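Local coordinates for protein serpin (Taeniopygia guttata, PDB 5HGC) that probably inhibits serine proteases and binds a cortisol-type steroid in a pocket, at residues M205-E219 with K259-F273. Numbering follows the deposited sequence.
With HCY ((11alpha,14beta)-11,17,21-trihydroxypregn-4-ene-3,20-dione), chain B.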
ATOM      1  N   MET A 205     -12.195  -7.040 -19.732  1.00 42.70           N
ATOM      2  CA  MET A 205     -11.595  -8.251 -19.194  1.00 35.53           C
ATOM      3  C   MET A 205     -10.445  -8.698 -20.099  1.00 34.54           C
ATOM      4  O   MET A 205     -10.647  -8.976 -21.276  1.00 33.32           O
ATOM      5  CB  MET A 205     -12.671  -9.304 -19.077  1.00 35.12           C
ATOM      6  CG  MET A 205     -12.239 -10.551 -18.357  1.00 37.21           C
ATOM      7  SD  MET A 205     -12.056 -10.272 -16.596  1.00 37.52           S
ATOM      8  CE  MET A 205     -13.720 -10.118 -15.916  1.00 34.30           C
ATOM      9  N   MET A 206      -9.223  -8.673 -19.556  1.00 31.91           N
ATOM     10  CA  MET A 206      -8.037  -9.041 -20.313  1.00 30.49           C
ATOM     11  C   MET A 206      -7.962 -10.544 -20.295  1.00 30.71           C
ATOM     12  O   MET A 206      -8.612 -11.177 -19.448  1.00 32.34           O
ATOM     13  CB  MET A 206      -6.788  -8.482 -19.682  1.00 29.17           C
ATOM     14  CG  MET A 206      -6.873  -7.017 -19.329  1.00 32.52           C
ATOM     15  SD  MET A 206      -5.257  -6.451 -18.766  1.00 35.27           S
ATOM     16  CE  MET A 206      -5.158  -6.972 -17.034  1.00 28.43           C
ATOM     17  N   TYR A 207      -7.186 -11.099 -21.231  1.00 29.59           N
ATOM     18  CA  TYR A 207      -7.095 -12.527 -21.476  1.00 28.02           C
ATOM     19  C   TYR A 207      -5.694 -12.889 -21.838  1.00 30.55           C
ATOM     20  O   TYR A 207      -5.014 -12.214 -22.647  1.00 33.89           O
ATOM     21  CB  TYR A 207      -8.023 -12.997 -22.630  1.00 29.53           C
ATOM     22  CG  TYR A 207      -7.756 -14.443 -23.001  1.00 31.33           C
ATOM     23  CD1 TYR A 207      -8.234 -15.484 -22.190  1.00 29.34           C
ATOM     24  CD2 TYR A 207      -6.963 -14.785 -24.143  1.00 34.62           C
ATOM     25  CE1 TYR A 207      -7.980 -16.808 -22.485  1.00 30.73           C
ATOM     26  CE2 TYR A 207      -6.689 -16.127 -24.454  1.00 34.36           C
ATOM     27  CZ  TYR A 207      -7.203 -17.143 -23.611  1.00 34.47           C
ATOM     28  OH  TYR A 207      -6.906 -18.490 -23.831  1.00 30.27           O
ATOM     29  N   GLN A 208      -5.289 -14.020 -21.296  1.00 32.19           N
ATOM     30  CA  GLN A 208      -4.008 -14.594 -21.617  1.00 33.55           C
ATOM     31  C   GLN A 208      -4.059 -16.107 -21.359  1.00 32.61           C
ATOM     32  O   GLN A 208      -4.720 -16.585 -20.420  1.00 33.39           O
ATOM     33  CB  GLN A 208      -3.003 -13.914 -20.713  1.00 33.13           C
ATOM     34  CG  GLN A 208      -1.577 -14.043 -21.125  1.00 38.05           C
ATOM     35  CD  GLN A 208      -0.637 -13.682 -20.000  1.00 41.10           C
ATOM     36  OE1 GLN A 208       0.456 -14.235 -19.960  1.00 50.35           O
ATOM     37  NE2 GLN A 208      -1.045 -12.769 -19.067  1.00 35.83           N
ATOM     38  N   MET A 209      -3.355 -16.866 -22.182  1.00 35.37           N
ATOM     39  CA  MET A 209      -3.227 -18.320 -21.961  1.00 34.56           C
ATOM     40  C   MET A 209      -1.770 -18.686 -21.690  1.00 33.16           C
ATOM     41  O   MET A 209      -0.910 -18.266 -22.431  1.00 35.44           O
ATOM     42  CB  MET A 209      -3.753 -19.045 -23.187  1.00 36.98           C
ATOM     43  CG  MET A 209      -3.856 -20.558 -23.035  1.00 44.86           C
ATOM     44  SD  MET A 209      -4.459 -21.452 -24.491  1.00 44.85           S
ATOM     45  CE  MET A 209      -3.196 -21.060 -25.738  1.00 37.69           C
ATOM     46  N   GLY A 210      -1.465 -19.431 -20.629  1.00 31.70           N
ATOM     47  CA  GLY A 210      -0.076 -19.756 -20.363  1.00 28.29           C
ATOM     48  C   GLY A 210       0.100 -20.300 -18.981  1.00 30.74           C
ATOM     49  O   GLY A 210      -0.878 -20.516 -18.312  1.00 34.58           O
ATOM     50  N   ARG A 211       1.341 -20.561 -18.572  1.00 31.42           N
ATOM     51  CA  ARG A 211       1.633 -21.144 -17.263  1.00 34.55           C
ATOM     52  C   ARG A 211       1.773 -20.054 -16.177  1.00 35.72           C
ATOM     53  O   ARG A 211       2.642 -19.192 -16.284  1.00 37.64           O
ATOM     54  CB  ARG A 211       2.897 -22.012 -17.316  1.00 33.34           C
ATOM     55  CG  ARG A 211       2.761 -23.250 -18.183  1.00 36.39           C
ATOM     56  CD  ARG A 211       4.081 -23.930 -18.499  1.00 36.79           C
ATOM     57  NE  ARG A 211       4.592 -24.521 -17.284  1.00 40.68           N
ATOM     58  CZ  ARG A 211       5.776 -24.230 -16.734  1.00 46.25           C
ATOM     59  NH1 ARG A 211       6.609 -23.367 -17.340  1.00 39.76           N
ATOM     60  NH2 ARG A 211       6.143 -24.834 -15.586  1.00 42.14           N
ATOM     61  N   PHE A 212       0.920 -20.090 -15.149  1.00 31.63           N
ATOM     62  CA  PHE A 212       0.992 -19.142 -14.060  1.00 26.76           C
ATOM     63  C   PHE A 212       1.035 -19.828 -12.708  1.00 30.02           C
ATOM     64  O   PHE A 212       0.449 -20.915 -12.534  1.00 33.47           O
ATOM     65  CB  PHE A 212      -0.214 -18.236 -14.124  1.00 26.74           C
ATOM     66  CG  PHE A 212      -0.408 -17.599 -15.459  1.00 29.14           C
ATOM     67  CD1 PHE A 212       0.495 -16.639 -15.937  1.00 30.74           C
ATOM     68  CD2 PHE A 212      -1.489 -17.950 -16.247  1.00 29.12           C
ATOM     69  CE1 PHE A 212       0.307 -16.060 -17.198  1.00 34.00           C
ATOM     70  CE2 PHE A 212      -1.705 -17.352 -17.493  1.00 32.30           C
ATOM     71  CZ  PHE A 212      -0.796 -16.421 -17.986  1.00 31.71           C
ATOM     72  N   ASP A 213       1.674 -19.178 -11.733  1.00 29.18           N
ATOM     73  CA  ASP A 213       1.680 -19.651 -10.379  1.00 29.45           C
ATOM     74  C   ASP A 213       0.252 -19.700  -9.927  1.00 30.38           C
ATOM     75  O   ASP A 213      -0.536 -18.774 -10.177  1.00 32.93           O
ATOM     76  CB  ASP A 213       2.562 -18.773  -9.497  1.00 33.69           C
ATOM     77  CG  ASP A 213       4.077 -19.000  -9.771  1.00 37.12           C
ATOM     78  OD1 ASP A 213       4.444 -19.768 -10.704  1.00 43.34           O
ATOM     79  OD2 ASP A 213       4.930 -18.409  -9.075  1.00 39.18           O
ATOM     80  N   PHE A 214      -0.094 -20.834  -9.332  1.00 29.58           N
ATOM     81  CA  PHE A 214      -1.463 -21.130  -8.957  1.00 27.65           C
ATOM     82  C   PHE A 214      -1.495 -21.903  -7.654  1.00 27.60           C
ATOM     83  O   PHE A 214      -0.582 -22.696  -7.375  1.00 30.89           O
ATOM     84  CB  PHE A 214      -2.117 -21.943 -10.060  1.00 27.80           C
ATOM     85  CG  PHE A 214      -3.485 -22.412  -9.716  1.00 26.84           C
ATOM     86  CD1 PHE A 214      -3.684 -23.652  -9.021  1.00 28.67           C
ATOM     87  CD2 PHE A 214      -4.597 -21.638 -10.058  1.00 27.57           C
ATOM     88  CE1 PHE A 214      -4.966 -24.060  -8.640  1.00 28.49           C
ATOM     89  CE2 PHE A 214      -5.895 -22.062  -9.709  1.00 28.62           C
ATOM     90  CZ  PHE A 214      -6.085 -23.253  -9.005  1.00 28.43           C
ATOM     91  N   TYR A 215      -2.542 -21.680  -6.859  1.00 26.78           N
ATOM     92  CA  TYR A 215      -2.809 -22.496  -5.684  1.00 26.87           C
ATOM     93  C   TYR A 215      -4.237 -22.322  -5.292  1.00 28.64           C
ATOM     94  O   TYR A 215      -4.732 -21.207  -5.371  1.00 30.32           O
ATOM     95  CB  TYR A 215      -1.928 -22.075  -4.514  1.00 29.09           C
ATOM     96  CG  TYR A 215      -2.207 -22.850  -3.237  1.00 33.06           C
ATOM     97  CD1 TYR A 215      -1.919 -24.226  -3.142  1.00 30.41           C
ATOM     98  CD2 TYR A 215      -2.782 -22.212  -2.124  1.00 34.61           C
ATOM     99  CE1 TYR A 215      -2.195 -24.932  -1.984  1.00 31.29           C
ATOM    100  CE2 TYR A 215      -3.053 -22.924  -0.979  1.00 34.67           C
ATOM    101  CZ  TYR A 215      -2.749 -24.277  -0.921  1.00 33.54           C
ATOM    102  OH  TYR A 215      -3.017 -24.969   0.225  1.00 37.97           O
ATOM    103  N   PHE A 216      -4.902 -23.411  -4.886  1.00 31.38           N
ATOM    104  CA  PHE A 216      -6.254 -23.354  -4.330  1.00 34.73           C
ATOM    105  C   PHE A 216      -6.129 -23.692  -2.863  1.00 37.28           C
ATOM    106  O   PHE A 216      -5.566 -24.731  -2.599  1.00 44.30           O
ATOM    107  CB  PHE A 216      -7.168 -24.377  -5.066  1.00 39.94           C
ATOM    108  CG  PHE A 216      -8.634 -24.330  -4.624  1.00 50.07           C
ATOM    109  CD1 PHE A 216      -9.528 -23.342  -5.133  1.00 53.90           C
ATOM    110  CD2 PHE A 216      -9.143 -25.248  -3.664  1.00 48.44           C
ATOM    111  CE1 PHE A 216     -10.888 -23.265  -4.703  1.00 50.99           C
ATOM    112  CE2 PHE A 216     -10.484 -25.168  -3.249  1.00 49.08           C
ATOM    113  CZ  PHE A 216     -11.354 -24.178  -3.768  1.00 48.08           C
ATOM    114  N   ASP A 217      -6.577 -22.865  -1.890  1.00 40.72           N
ATOM    115  CA  ASP A 217      -6.879 -23.500  -0.554  1.00 49.64           C
ATOM    116  C   ASP A 217      -8.318 -23.794  -0.278  1.00 49.15           C
ATOM    117  O   ASP A 217      -9.193 -22.921  -0.490  1.00 37.85           O
ATOM    118  CB  ASP A 217      -6.208 -22.907   0.707  1.00 56.30           C
ATOM    119  CG  ASP A 217      -6.432 -21.478   0.873  1.00 54.61           C
ATOM    120  OD1 ASP A 217      -7.068 -20.931  -0.037  1.00 73.26           O
ATOM    121  OD2 ASP A 217      -5.929 -20.889   1.876  1.00 48.73           O
ATOM    122  N   GLU A 218      -8.542 -25.023   0.220  1.00 51.49           N
ATOM    123  CA  GLU A 218      -9.895 -25.439   0.602  1.00 61.62           C
ATOM    124  C   GLU A 218     -10.300 -24.695   1.850  1.00 57.63           C
ATOM    125  O   GLU A 218     -11.373 -24.085   1.858  1.00 68.64           O
ATOM    126  CB  GLU A 218     -10.077 -26.959   0.795  1.00 71.08           C
ATOM    127  CG  GLU A 218      -9.973 -27.797  -0.465  1.00 77.47           C
ATOM    128  CD  GLU A 218      -8.559 -28.316  -0.671  1.00 84.70           C
ATOM    129  OE1 GLU A 218      -7.607 -27.636  -0.211  1.00 93.40           O
ATOM    130  OE2 GLU A 218      -8.389 -29.403  -1.282  1.00 84.65           O
ATOM    131  N   GLU A 219      -9.439 -24.725   2.878  1.00 52.88           N
ATOM    132  CA  GLU A 219      -9.635 -23.955   4.126  1.00 52.69           C
ATOM    133  C   GLU A 219     -10.227 -22.573   3.846  1.00 52.53           C
ATOM    134  O   GLU A 219     -11.213 -22.180   4.489  1.00 50.83           O
ATOM    135  CB  GLU A 219      -8.321 -23.746   4.877  1.00 65.17           C
ATOM    136  CG  GLU A 219      -7.443 -24.966   5.092  1.00 83.90           C
ATOM    137  CD  GLU A 219      -6.702 -24.898   6.426  1.00103.25           C
ATOM    138  OE1 GLU A 219      -6.910 -23.918   7.194  1.00 95.48           O
ATOM    139  OE2 GLU A 219      -5.912 -25.832   6.715  1.00115.49           O
ATOM    140  N   LYS A 259       1.960 -19.585   3.415  1.00 35.22           N
ATOM    141  CA  LYS A 259       1.301 -20.806   2.973  1.00 37.31           C
ATOM    142  C   LYS A 259       1.143 -20.755   1.443  1.00 39.53           C
ATOM    143  O   LYS A 259       1.682 -21.651   0.738  1.00 38.06           O
ATOM    144  CB  LYS A 259      -0.067 -20.978   3.642  1.00 38.75           C
ATOM    145  CG  LYS A 259      -0.770 -22.286   3.256  1.00 41.55           C
ATOM    146  CD  LYS A 259      -1.991 -22.580   4.107  1.00 40.35           C
ATOM    147  CE  LYS A 259      -3.294 -22.143   3.459  1.00 45.66           C
ATOM    148  NZ  LYS A 259      -4.392 -23.081   3.880  1.00 51.57           N
ATOM    149  N   TRP A 260       0.479 -19.692   0.939  1.00 31.49           N
ATOM    150  CA  TRP A 260       0.273 -19.578  -0.501  1.00 28.21           C
ATOM    151  C   TRP A 260       1.577 -19.694  -1.310  1.00 29.50           C
ATOM    152  O   TRP A 260       1.714 -20.533  -2.234  1.00 27.43           O
ATOM    153  CB  TRP A 260      -0.476 -18.318  -0.840  1.00 27.01           C
ATOM    154  CG  TRP A 260      -1.909 -18.296  -0.318  1.00 26.64           C
ATOM    155  CD1 TRP A 260      -2.659 -19.369   0.114  1.00 28.05           C
ATOM    156  CD2 TRP A 260      -2.758 -17.142  -0.200  1.00 25.12           C
ATOM    157  NE1 TRP A 260      -3.920 -18.948   0.512  1.00 27.69           N
ATOM    158  CE2 TRP A 260      -4.016 -17.594   0.326  1.00 25.99           C
ATOM    159  CE3 TRP A 260      -2.582 -15.771  -0.483  1.00 23.41           C
ATOM    160  CZ2 TRP A 260      -5.107 -16.719   0.569  1.00 25.42           C
ATOM    161  CZ3 TRP A 260      -3.654 -14.873  -0.215  1.00 24.73           C
ATOM    162  CH2 TRP A 260      -4.904 -15.361   0.311  1.00 27.63           C
ATOM    163  N   SER A 261       2.555 -18.879  -0.963  1.00 27.89           N
ATOM    164  CA  SER A 261       3.720 -18.825  -1.798  1.00 30.64           C
ATOM    165  C   SER A 261       4.553 -20.121  -1.687  1.00 34.25           C
ATOM    166  O   SER A 261       5.215 -20.484  -2.654  1.00 35.57           O
ATOM    167  CB  SER A 261       4.529 -17.572  -1.509  1.00 32.13           C
ATOM    168  OG  SER A 261       4.968 -17.570  -0.167  1.00 34.48           O
ATOM    169  N   ASP A 262       4.490 -20.815  -0.543  1.00 35.08           N
ATOM    170  CA  ASP A 262       5.142 -22.107  -0.378  1.00 38.30           C
ATOM    171  C   ASP A 262       4.555 -23.147  -1.324  1.00 38.97           C
ATOM    172  O   ASP A 262       5.289 -24.005  -1.804  1.00 38.25           O
ATOM    173  CB  ASP A 262       5.044 -22.627   1.059  1.00 39.33           C
ATOM    174  CG  ASP A 262       5.992 -21.880   2.056  1.00 40.45           C
ATOM    175  OD1 ASP A 262       6.979 -21.228   1.656  1.00 40.33           O
ATOM    176  OD2 ASP A 262       5.730 -21.963   3.277  1.00 44.50           O
ATOM    177  N   HIS A 263       3.263 -23.024  -1.614  1.00 34.43           N
ATOM    178  CA  HIS A 263       2.534 -23.997  -2.415  1.00 34.57           C
ATOM    179  C   HIS A 263       2.133 -23.622  -3.852  1.00 33.55           C
ATOM    180  O   HIS A 263       1.440 -24.390  -4.512  1.00 37.17           O
ATOM    181  CB  HIS A 263       1.296 -24.437  -1.634  1.00 35.57           C
ATOM    182  CG  HIS A 263       1.625 -25.148  -0.365  1.00 46.42           C
ATOM    183  ND1 HIS A 263       1.257 -24.670   0.873  1.00 44.50           N
ATOM    184  CD2 HIS A 263       2.339 -26.281  -0.143  1.00 48.73           C
ATOM    185  CE1 HIS A 263       1.719 -25.482   1.804  1.00 52.96           C
ATOM    186  NE2 HIS A 263       2.394 -26.457   1.213  1.00 52.20           N
ATOM    187  N   LEU A 264       2.526 -22.455  -4.341  1.00 33.25           N
ATOM    188  CA  LEU A 264       2.238 -22.105  -5.755  1.00 36.03           C
ATOM    189  C   LEU A 264       3.003 -23.024  -6.672  1.00 36.42           C
ATOM    190  O   LEU A 264       4.149 -23.394  -6.346  1.00 44.99           O
ATOM    191  CB  LEU A 264       2.655 -20.671  -6.086  1.00 30.62           C
ATOM    192  CG  LEU A 264       1.859 -19.616  -5.358  1.00 29.99           C
ATOM    193  CD1 LEU A 264       2.708 -18.366  -5.461  1.00 30.19           C
ATOM    194  CD2 LEU A 264       0.457 -19.437  -5.930  1.00 26.34           C
ATOM    195  N   PHE A 265       2.394 -23.384  -7.795  1.00 33.38           N
ATOM    196  CA  PHE A 265       3.049 -24.206  -8.841  1.00 31.00           C
ATOM    197  C   PHE A 265       2.542 -23.667 -10.129  1.00 29.43           C
ATOM    198  O   PHE A 265       1.382 -23.240 -10.201  1.00 26.99           O
ATOM    199  CB  PHE A 265       2.703 -25.698  -8.715  1.00 33.75           C
ATOM    200  CG  PHE A 265       1.193 -26.011  -8.708  1.00 43.91           C
ATOM    201  CD1 PHE A 265       0.402 -25.889  -7.494  1.00 49.07           C
ATOM    202  CD2 PHE A 265       0.533 -26.483  -9.895  1.00 46.28           C
ATOM    203  CE1 PHE A 265      -0.985 -26.203  -7.488  1.00 48.96           C
ATOM    204  CE2 PHE A 265      -0.850 -26.788  -9.882  1.00 43.86           C
ATOM    205  CZ  PHE A 265      -1.606 -26.645  -8.686  1.00 47.64           C
ATOM    206  N   GLN A 266       3.408 -23.654 -11.140  1.00 32.52           N
ATOM    207  CA  GLN A 266       3.031 -23.237 -12.503  1.00 33.14           C
ATOM    208  C   GLN A 266       2.009 -24.213 -13.075  1.00 32.66           C
ATOM    209  O   GLN A 266       2.226 -25.413 -13.023  1.00 33.74           O
ATOM    210  CB  GLN A 266       4.258 -23.162 -13.400  1.00 36.56           C
ATOM    211  CG  GLN A 266       5.290 -22.141 -12.945  1.00 43.04           C
ATOM    212  CD  GLN A 266       5.583 -21.074 -13.963  1.00 51.47           C
ATOM    213  OE1 GLN A 266       6.464 -21.259 -14.797  1.00 57.97           O
ATOM    214  NE2 GLN A 266       4.872 -19.932 -13.891  1.00 51.32           N
ATOM    215  N   ARG A 267       0.875 -23.677 -13.538  1.00 31.48           N
ATOM    216  CA  ARG A 267      -0.219 -24.417 -14.134  1.00 29.94           C
ATOM    217  C   ARG A 267      -0.596 -23.715 -15.434  1.00 29.09           C
ATOM    218  O   ARG A 267      -0.785 -22.499 -15.477  1.00 27.95           O
ATOM    219  CB  ARG A 267      -1.395 -24.389 -13.175  1.00 33.13           C
ATOM    220  CG  ARG A 267      -2.448 -25.473 -13.349  1.00 38.37           C
ATOM    221  CD  ARG A 267      -3.570 -25.233 -12.370  1.00 43.03           C
ATOM    222  NE  ARG A 267      -4.604 -26.280 -12.368  1.00 60.21           N
ATOM    223  CZ  ARG A 267      -5.920 -26.069 -12.159  1.00 63.11           C
ATOM    224  NH1 ARG A 267      -6.423 -24.837 -11.965  1.00 58.36           N
ATOM    225  NH2 ARG A 267      -6.755 -27.099 -12.180  1.00 61.88           N
ATOM    226  N   PHE A 268      -0.673 -24.463 -16.526  1.00 27.91           N
ATOM    227  CA  PHE A 268      -1.167 -23.885 -17.776  1.00 25.20           C
ATOM    228  C   PHE A 268      -2.703 -23.663 -17.700  1.00 27.19           C
ATOM    229  O   PHE A 268      -3.465 -24.526 -17.205  1.00 26.14           O
ATOM    230  CB  PHE A 268      -0.786 -24.786 -18.917  1.00 23.45           C
ATOM    231  CG  PHE A 268      -1.077 -24.218 -20.260  1.00 22.57           C
ATOM    232  CD1 PHE A 268      -0.104 -23.450 -20.926  1.00 25.10           C
ATOM    233  CD2 PHE A 268      -2.309 -24.450 -20.874  1.00 21.48           C
ATOM    234  CE1 PHE A 268      -0.365 -22.926 -22.210  1.00 28.60           C
ATOM    235  CE2 PHE A 268      -2.591 -23.937 -22.121  1.00 24.58           C
ATOM    236  CZ  PHE A 268      -1.626 -23.163 -22.804  1.00 26.70           C
ATOM    237  N   MET A 269      -3.148 -22.481 -18.136  1.00 27.87           N
ATOM    238  CA  MET A 269      -4.536 -22.034 -17.931  1.00 27.64           C
ATOM    239  C   MET A 269      -4.959 -20.897 -18.823  1.00 27.79           C
ATOM    240  O   MET A 269      -4.116 -20.175 -19.415  1.00 30.10           O
ATOM    241  CB  MET A 269      -4.783 -21.621 -16.476  1.00 27.41           C
ATOM    242  CG  MET A 269      -4.012 -20.398 -16.029  1.00 33.47           C
ATOM    243  SD  MET A 269      -4.277 -19.906 -14.310  1.00 40.12           S
ATOM    244  CE  MET A 269      -3.211 -21.069 -13.477  1.00 30.03           C
ATOM    245  N   ASN A 270      -6.269 -20.719 -18.863  1.00 24.53           N
ATOM    246  CA  ASN A 270      -6.872 -19.554 -19.446  1.00 26.30           C
ATOM    247  C   ASN A 270      -7.148 -18.599 -18.323  1.00 28.42           C
ATOM    248  O   ASN A 270      -7.815 -18.986 -17.323  1.00 30.12           O
ATOM    249  CB  ASN A 270      -8.162 -19.959 -20.110  1.00 25.69           C
ATOM    250  CG  ASN A 270      -7.891 -20.859 -21.282  1.00 28.09           C
ATOM    251  OD1 ASN A 270      -7.154 -20.477 -22.196  1.00 27.74           O
ATOM    252  ND2 ASN A 270      -8.373 -22.092 -21.212  1.00 26.36           N
ATOM    253  N   LEU A 271      -6.595 -17.388 -18.467  1.00 27.92           N
ATOM    254  CA  LEU A 271      -6.648 -16.373 -17.409  1.00 30.81           C
ATOM    255  C   LEU A 271      -7.377 -15.167 -17.939  1.00 32.71           C
ATOM    256  O   LEU A 271      -7.027 -14.633 -19.018  1.00 32.07           O
ATOM    257  CB  LEU A 271      -5.266 -16.000 -16.855  1.00 30.00           C
ATOM    258  CG  LEU A 271      -5.273 -15.075 -15.625  1.00 32.83           C
ATOM    259  CD1 LEU A 271      -6.001 -15.613 -14.387  1.00 28.41           C
ATOM    260  CD2 LEU A 271      -3.823 -14.698 -15.292  1.00 32.85           C
ATOM    261  N   TYR A 272      -8.408 -14.796 -17.183  1.00 28.50           N
ATOM    262  CA  TYR A 272      -9.195 -13.644 -17.450  1.00 29.41           C
ATOM    263  C   TYR A 272      -9.066 -12.727 -16.253  1.00 27.64           C
ATOM    264  O   TYR A 272      -9.338 -13.115 -15.103  1.00 28.17           O
ATOM    265  CB  TYR A 272     -10.656 -14.023 -17.685  1.00 32.32           C
ATOM    266  CG  TYR A 272     -10.901 -14.712 -18.996  1.00 36.63           C
ATOM    267  CD1 TYR A 272     -11.174 -13.975 -20.157  1.00 39.00           C
ATOM    268  CD2 TYR A 272     -10.877 -16.105 -19.082  1.00 35.84           C
ATOM    269  CE1 TYR A 272     -11.399 -14.606 -21.370  1.00 39.19           C
ATOM    270  CE2 TYR A 272     -11.104 -16.741 -20.280  1.00 37.40           C
ATOM    271  CZ  TYR A 272     -11.364 -15.990 -21.419  1.00 41.27           C
ATOM    272  OH  TYR A 272     -11.546 -16.637 -22.611  1.00 47.75           O
ATOM    273  N   PHE A 273      -8.640 -11.504 -16.524  1.00 28.35           N
ATOM    274  CA  PHE A 273      -8.358 -10.550 -15.452  1.00 28.73           C
ATOM    275  C   PHE A 273      -8.710  -9.153 -15.887  1.00 25.76           C
ATOM    276  O   PHE A 273      -8.355  -8.780 -16.973  1.00 29.67           O
ATOM    277  CB  PHE A 273      -6.905 -10.623 -14.993  1.00 26.66           C
ATOM    278  CG  PHE A 273      -6.667  -9.884 -13.722  1.00 26.84           C
ATOM    279  CD1 PHE A 273      -7.188 -10.360 -12.530  1.00 25.47           C
ATOM    280  CD2 PHE A 273      -5.980  -8.675 -13.724  1.00 28.26           C
ATOM    281  CE1 PHE A 273      -7.006  -9.682 -11.339  1.00 26.00           C
ATOM    282  CE2 PHE A 273      -5.790  -7.959 -12.530  1.00 31.16           C
ATOM    283  CZ  PHE A 273      -6.305  -8.468 -11.329  1.00 31.20           C
TER
HETATM  284  C1  HCY B 501       6.898 -14.566   4.639  1.00 32.05           C
HETATM  285  C2  HCY B 501       6.791 -14.483   6.160  1.00 35.05           C
HETATM  286  C3  HCY B 501       6.911 -13.061   6.658  1.00 37.34           C
HETATM  287  C4  HCY B 501       6.783 -11.917   5.723  1.00 33.61           C
HETATM  288  C5  HCY B 501       6.233 -12.106   4.518  1.00 31.94           C
HETATM  289  C6  HCY B 501       5.678 -10.913   3.770  1.00 32.07           C
HETATM  290  C7  HCY B 501       6.170 -10.929   2.305  1.00 32.96           C
HETATM  291  C8  HCY B 501       6.130 -12.288   1.596  1.00 28.27           C
HETATM  292  C9  HCY B 501       6.797 -13.365   2.479  1.00 31.71           C
HETATM  293  C10 HCY B 501       6.142 -13.484   3.873  1.00 33.16           C
HETATM  294  C12 HCY B 501       7.643 -14.609   0.306  1.00 29.51           C
HETATM  295  C11 HCY B 501       7.090 -14.721   1.744  1.00 33.73           C
HETATM  296  C13 HCY B 501       6.883 -13.531  -0.525  1.00 32.16           C
HETATM  297  C14 HCY B 501       6.870 -12.228   0.278  1.00 27.26           C
HETATM  298  C15 HCY B 501       6.581 -11.149  -0.737  1.00 28.51           C
HETATM  299  C16 HCY B 501       7.237 -11.618  -2.029  1.00 30.90           C
HETATM  300  C17 HCY B 501       7.633 -13.100  -1.812  1.00 35.05           C
HETATM  301  C18 HCY B 501       5.445 -13.967  -0.933  1.00 28.93           C
HETATM  302  C19 HCY B 501       4.638 -13.835   3.862  1.00 35.00           C
HETATM  303  C20 HCY B 501       7.395 -13.963  -3.037  1.00 38.23           C
HETATM  304  C21 HCY B 501       8.319 -15.120  -3.355  1.00 37.33           C
HETATM  305  O1  HCY B 501       7.047 -12.867   7.849  1.00 41.86           O
HETATM  306  O2  HCY B 501       5.812 -15.363   1.696  1.00 37.22           O
HETATM  307  O3  HCY B 501       9.065 -13.188  -1.628  1.00 37.09           O
HETATM  308  O4  HCY B 501       6.455 -13.741  -3.786  1.00 40.15           O
HETATM  309  O5  HCY B 501       7.433 -16.128  -3.838  1.00 45.83           O
HETATM  310  O   HOH W   1       3.357 -26.173 -15.927  1.00 50.63           O
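Met206 to Phe214 pair antiparallel with Phe265 to Phe273, the first chain turning a corner at Gly210 while strand 265-273 stays partner to both halves, where the serpin fold passes from sheet C into sheet B. Glycine suits this corner: at its backbone angles a CB would jam against the preceding carbonyl. The Phe268 ring lies over the N of Gly210.

Before the bend, the Tyr207 ring runs beside Asn270 and its OH gives a 2.6 Å hydrogen bond to Asn270 OD1, at the ring edge. With CG anti to the backbone N (chi1 171°), Tyr207 also brings CD1 over the face of Tyr272, 3.3 Å from Tyr272 CZ. A phenylalanine here would probably keep that ring contact but leave Asn270 OD1 without its hydroxyl donor. Beyond the bend, Phe212 receives Leu271 CD2 over one face and Met269 CG at its edge. Long, extended Arg267 brings NH1 over the Phe214 face, a cation-pi contact with Arg267 CZ 4.4 Å from the Phe214 centroid, while the edge of Phe214 turns toward the face of Phe265. Gln266 NE2 bonds weakly to Asp213 OD1; Arg226 salt-bridges OD2.

Helix 254-263 covers the far end, with His263 CB over the Tyr215 ring. Its Ser261 OG hydrogen-bonds to O2 of the steroid, 3.0 Å away. Asp217 OD2 accepts twice: weakly from Lys259 NZ, within a salt bridge, and nearly straight (171°) from Trp260 NE1, 3.1 Å from OD2 and above the carboxylate plane.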